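Local coordinates for protein phosphoribosyltransferase (Thermus thermophilus, PDB 1WD5) that is a predicted phosphoribosyltransferase of the type I fold, probably acting as a glycosyltransferase, its substrates not established, at residues R6-A18 / G33-L45. Numbering follows the deposited sequence.
Sequences RRHAGALLAEALA and GGVVVADEVARRL
Helices 6-17 and 33-45 pack with their N-to-C directions 44° apart and their axes approaching to 7.8 Å, the backbones drawing nearest where G10 CA lies 4.5 Å from V37 CA. Glycine permits this closeness, since a side chain at G10 would run into E40 CB. V41 is a knob among G10, L13, A14 and L17; its CG2, beside the backbone N, rests against the carbonyl oxygen of G10, while CG1 meets L17 CD1. On the outer side R7, bent at chi2 (-82°), reaches over V36 and grips one oxygen of D39 end-on, NH1 lying 2.8 Å and NH2 3.1 Å from OD2. R7 NH1 also bonds E40 OE1 at 2.9 Å, and both carboxylates stand nearly perpendicular to the guanidinium plane. R43 NE shares D39 OD2, and R44 NE takes E40 OE2, holding the R44 guanidinium with one face over A11 CB. A leucine in place of R7 would probably leave D39 and E40 without their charge partner from helix 6-17, parting this helix from the salt-bridge network. Inward, L13, L17 and V37 lie on strand 122-126, so the pair forms part of the helical layer flanking the central sheet of the type I phosphoribosyltransferase fold.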
# COMPACT_ATOMS: atom_id res chain seq x y z
N ARG A 6 -1.37 -16.10 -2.15
CA ARG A 6 -0.88 -14.91 -1.45
C ARG A 6 -0.15 -15.21 -0.13
O ARG A 6 0.75 -14.47 0.25
CB ARG A 6 -2.03 -13.93 -1.22
CG ARG A 6 -2.61 -13.34 -2.51
CD ARG A 6 -3.68 -12.30 -2.19
NE ARG A 6 -4.35 -11.76 -3.38
CZ ARG A 6 -5.32 -12.38 -4.04
NH1 ARG A 6 -5.74 -13.57 -3.64
NH2 ARG A 6 -5.89 -11.79 -5.08
N ARG A 7 -0.53 -16.28 0.56
CA ARG A 7 0.13 -16.64 1.82
C ARG A 7 1.56 -17.10 1.52
O ARG A 7 2.49 -16.79 2.26
CB ARG A 7 -0.63 -17.78 2.52
CG ARG A 7 -1.96 -17.36 3.15
CD ARG A 7 -1.76 -16.73 4.51
NE ARG A 7 -2.97 -16.09 5.02
CZ ARG A 7 -2.98 -15.24 6.04
NH1 ARG A 7 -1.84 -14.95 6.66
NH2 ARG A 7 -4.10 -14.64 6.41
N HIS A 8 1.72 -17.84 0.43
CA HIS A 8 3.02 -18.34 -0.00
C HIS A 8 3.95 -17.18 -0.32
O HIS A 8 5.11 -17.17 0.08
CB HIS A 8 2.86 -19.20 -1.26
CG HIS A 8 4.14 -19.76 -1.78
ND1 HIS A 8 4.31 -20.16 -3.09
CD2 HIS A 8 5.32 -20.02 -1.16
CE1 HIS A 8 5.52 -20.64 -3.26
NE2 HIS A 8 6.16 -20.57 -2.10
N ALA A 9 3.44 -16.20 -1.06
CA ALA A 9 4.24 -15.03 -1.42
C ALA A 9 4.58 -14.24 -0.16
O ALA A 9 5.67 -13.68 -0.05
CB ALA A 9 3.47 -14.15 -2.40
N GLY A 10 3.65 -14.21 0.78
CA GLY A 10 3.88 -13.48 2.02
C GLY A 10 5.00 -14.09 2.85
O GLY A 10 5.77 -13.37 3.49
N ALA A 11 5.09 -15.42 2.84
CA ALA A 11 6.12 -16.11 3.59
C ALA A 11 7.49 -15.79 2.99
O ALA A 11 8.43 -15.46 3.71
CB ALA A 11 5.87 -17.63 3.55
N LEU A 12 7.60 -15.89 1.67
CA LEU A 12 8.86 -15.60 0.98
C LEU A 12 9.25 -14.14 1.15
O LEU A 12 10.44 -13.81 1.23
CB LEU A 12 8.75 -15.92 -0.51
CG LEU A 12 8.63 -17.39 -0.88
CD1 LEU A 12 8.36 -17.52 -2.38
CD2 LEU A 12 9.92 -18.12 -0.50
N LEU A 13 8.26 -13.26 1.19
CA LEU A 13 8.53 -11.83 1.33
C LEU A 13 9.07 -11.54 2.73
O LEU A 13 10.00 -10.75 2.90
CB LEU A 13 7.25 -11.03 1.09
CG LEU A 13 7.45 -9.53 0.84
CD1 LEU A 13 8.38 -9.32 -0.35
CD2 LEU A 13 6.10 -8.87 0.57
N ALA A 14 8.48 -12.18 3.74
CA ALA A 14 8.91 -12.00 5.12
C ALA A 14 10.37 -12.45 5.26
O ALA A 14 11.14 -11.85 6.01
CB ALA A 14 8.03 -12.79 6.06
N GLU A 15 10.73 -13.51 4.55
CA GLU A 15 12.09 -14.04 4.59
C GLU A 15 13.07 -13.06 3.94
O GLU A 15 14.20 -12.89 4.42
CB GLU A 15 12.13 -15.41 3.90
CG GLU A 15 11.61 -16.55 4.77
CD GLU A 15 11.14 -17.76 3.98
OE1 GLU A 15 11.58 -17.94 2.83
OE2 GLU A 15 10.34 -18.55 4.53
N ALA A 16 12.65 -12.41 2.87
CA ALA A 16 13.52 -11.45 2.19
C ALA A 16 13.69 -10.19 3.05
O ALA A 16 14.70 -9.49 2.95
CB ALA A 16 12.92 -11.06 0.84
N LEU A 17 12.72 -9.93 3.92
CA LEU A 17 12.76 -8.75 4.79
C LEU A 17 13.50 -8.96 6.11
O LEU A 17 14.00 -7.99 6.70
CB LEU A 17 11.33 -8.29 5.11
CG LEU A 17 10.47 -7.75 3.97
CD1 LEU A 17 9.02 -7.64 4.44
CD2 LEU A 17 10.99 -6.39 3.51
N ALA A 18 13.56 -10.20 6.58
CA ALA A 18 14.22 -10.52 7.84
C ALA A 18 15.62 -9.93 8.03
O ALA A 18 15.95 -9.44 9.11
CB ALA A 18 14.27 -12.04 8.03
N GLY A 33 -6.38 -7.70 -1.63
CA GLY A 33 -5.50 -8.86 -1.67
C GLY A 33 -4.19 -8.61 -0.94
O GLY A 33 -3.60 -9.52 -0.35
N GLY A 34 -3.74 -7.36 -0.97
CA GLY A 34 -2.50 -7.00 -0.31
C GLY A 34 -2.53 -7.23 1.19
O GLY A 34 -1.49 -7.45 1.81
N VAL A 35 -3.72 -7.18 1.78
CA VAL A 35 -3.85 -7.38 3.22
C VAL A 35 -3.51 -8.82 3.58
O VAL A 35 -3.00 -9.08 4.67
CB VAL A 35 -5.28 -7.03 3.71
CG1 VAL A 35 -5.42 -7.34 5.20
CG2 VAL A 35 -5.55 -5.54 3.47
N VAL A 36 -3.78 -9.75 2.67
CA VAL A 36 -3.46 -11.16 2.93
C VAL A 36 -1.95 -11.34 2.98
O VAL A 36 -1.42 -11.97 3.90
CB VAL A 36 -4.03 -12.09 1.84
CG1 VAL A 36 -3.60 -13.52 2.12
CG2 VAL A 36 -5.55 -11.99 1.81
N VAL A 37 -1.25 -10.78 2.00
CA VAL A 37 0.20 -10.89 1.97
C VAL A 37 0.77 -10.20 3.21
O VAL A 37 1.67 -10.72 3.86
CB VAL A 37 0.81 -10.23 0.71
CG1 VAL A 37 2.32 -10.43 0.70
CG2 VAL A 37 0.18 -10.85 -0.56
N ALA A 38 0.23 -9.02 3.52
CA ALA A 38 0.68 -8.24 4.67
C ALA A 38 0.50 -8.97 6.00
O ALA A 38 1.38 -8.93 6.88
CB ALA A 38 -0.06 -6.91 4.71
N ASP A 39 -0.64 -9.63 6.16
CA ASP A 39 -0.91 -10.36 7.39
C ASP A 39 0.12 -11.47 7.59
O ASP A 39 0.61 -11.68 8.70
CB ASP A 39 -2.32 -10.97 7.34
CG ASP A 39 -2.65 -11.74 8.61
OD1 ASP A 39 -2.95 -11.11 9.64
OD2 ASP A 39 -2.61 -12.99 8.58
N GLU A 40 0.45 -12.20 6.52
CA GLU A 40 1.42 -13.28 6.63
C GLU A 40 2.78 -12.70 7.00
O GLU A 40 3.50 -13.27 7.82
CB GLU A 40 1.51 -14.04 5.30
CG GLU A 40 2.35 -15.33 5.33
CD GLU A 40 1.82 -16.37 6.31
OE1 GLU A 40 0.59 -16.44 6.53
OE2 GLU A 40 2.64 -17.14 6.87
N VAL A 41 3.14 -11.56 6.41
CA VAL A 41 4.42 -10.93 6.72
C VAL A 41 4.47 -10.52 8.19
O VAL A 41 5.43 -10.80 8.89
CB VAL A 41 4.66 -9.67 5.86
CG1 VAL A 41 5.85 -8.88 6.40
CG2 VAL A 41 4.92 -10.07 4.41
N ALA A 42 3.41 -9.86 8.64
CA ALA A 42 3.34 -9.41 10.03
C ALA A 42 3.49 -10.57 11.00
O ALA A 42 4.17 -10.45 12.02
CB ALA A 42 2.01 -8.68 10.27
N ARG A 43 2.86 -11.70 10.69
CA ARG A 43 2.95 -12.87 11.57
C ARG A 43 4.35 -13.49 11.58
O ARG A 43 4.81 -13.98 12.61
CB ARG A 43 1.91 -13.92 11.16
CG ARG A 43 0.47 -13.46 11.38
CD ARG A 43 -0.57 -14.43 10.79
NE ARG A 43 -1.91 -13.92 11.04
CZ ARG A 43 -2.49 -13.91 12.24
NH1 ARG A 43 -1.85 -14.42 13.29
NH2 ARG A 43 -3.69 -13.38 12.40
N ARG A 44 5.03 -13.47 10.44
CA ARG A 44 6.37 -14.06 10.37
C ARG A 44 7.44 -13.15 10.97
O ARG A 44 8.41 -13.63 11.53
CB ARG A 44 6.73 -14.40 8.91
CG ARG A 44 5.70 -15.30 8.24
CD ARG A 44 6.33 -16.49 7.55
NE ARG A 44 5.32 -17.48 7.18
CZ ARG A 44 5.58 -18.77 7.01
NH1 ARG A 44 6.81 -19.23 7.18
NH2 ARG A 44 4.60 -19.61 6.69
N LEU A 45 7.25 -11.84 10.87
CA LEU A 45 8.23 -10.89 11.42
C LEU A 45 7.94 -10.47 12.86
O LEU A 45 8.71 -9.72 13.46
CB LEU A 45 8.31 -9.64 10.54
CG LEU A 45 8.92 -9.76 9.14
CD1 LEU A 45 8.87 -8.41 8.45
CD2 LEU A 45 10.35 -10.24 9.25
O HOH W 1 9.48 -18.20 7.06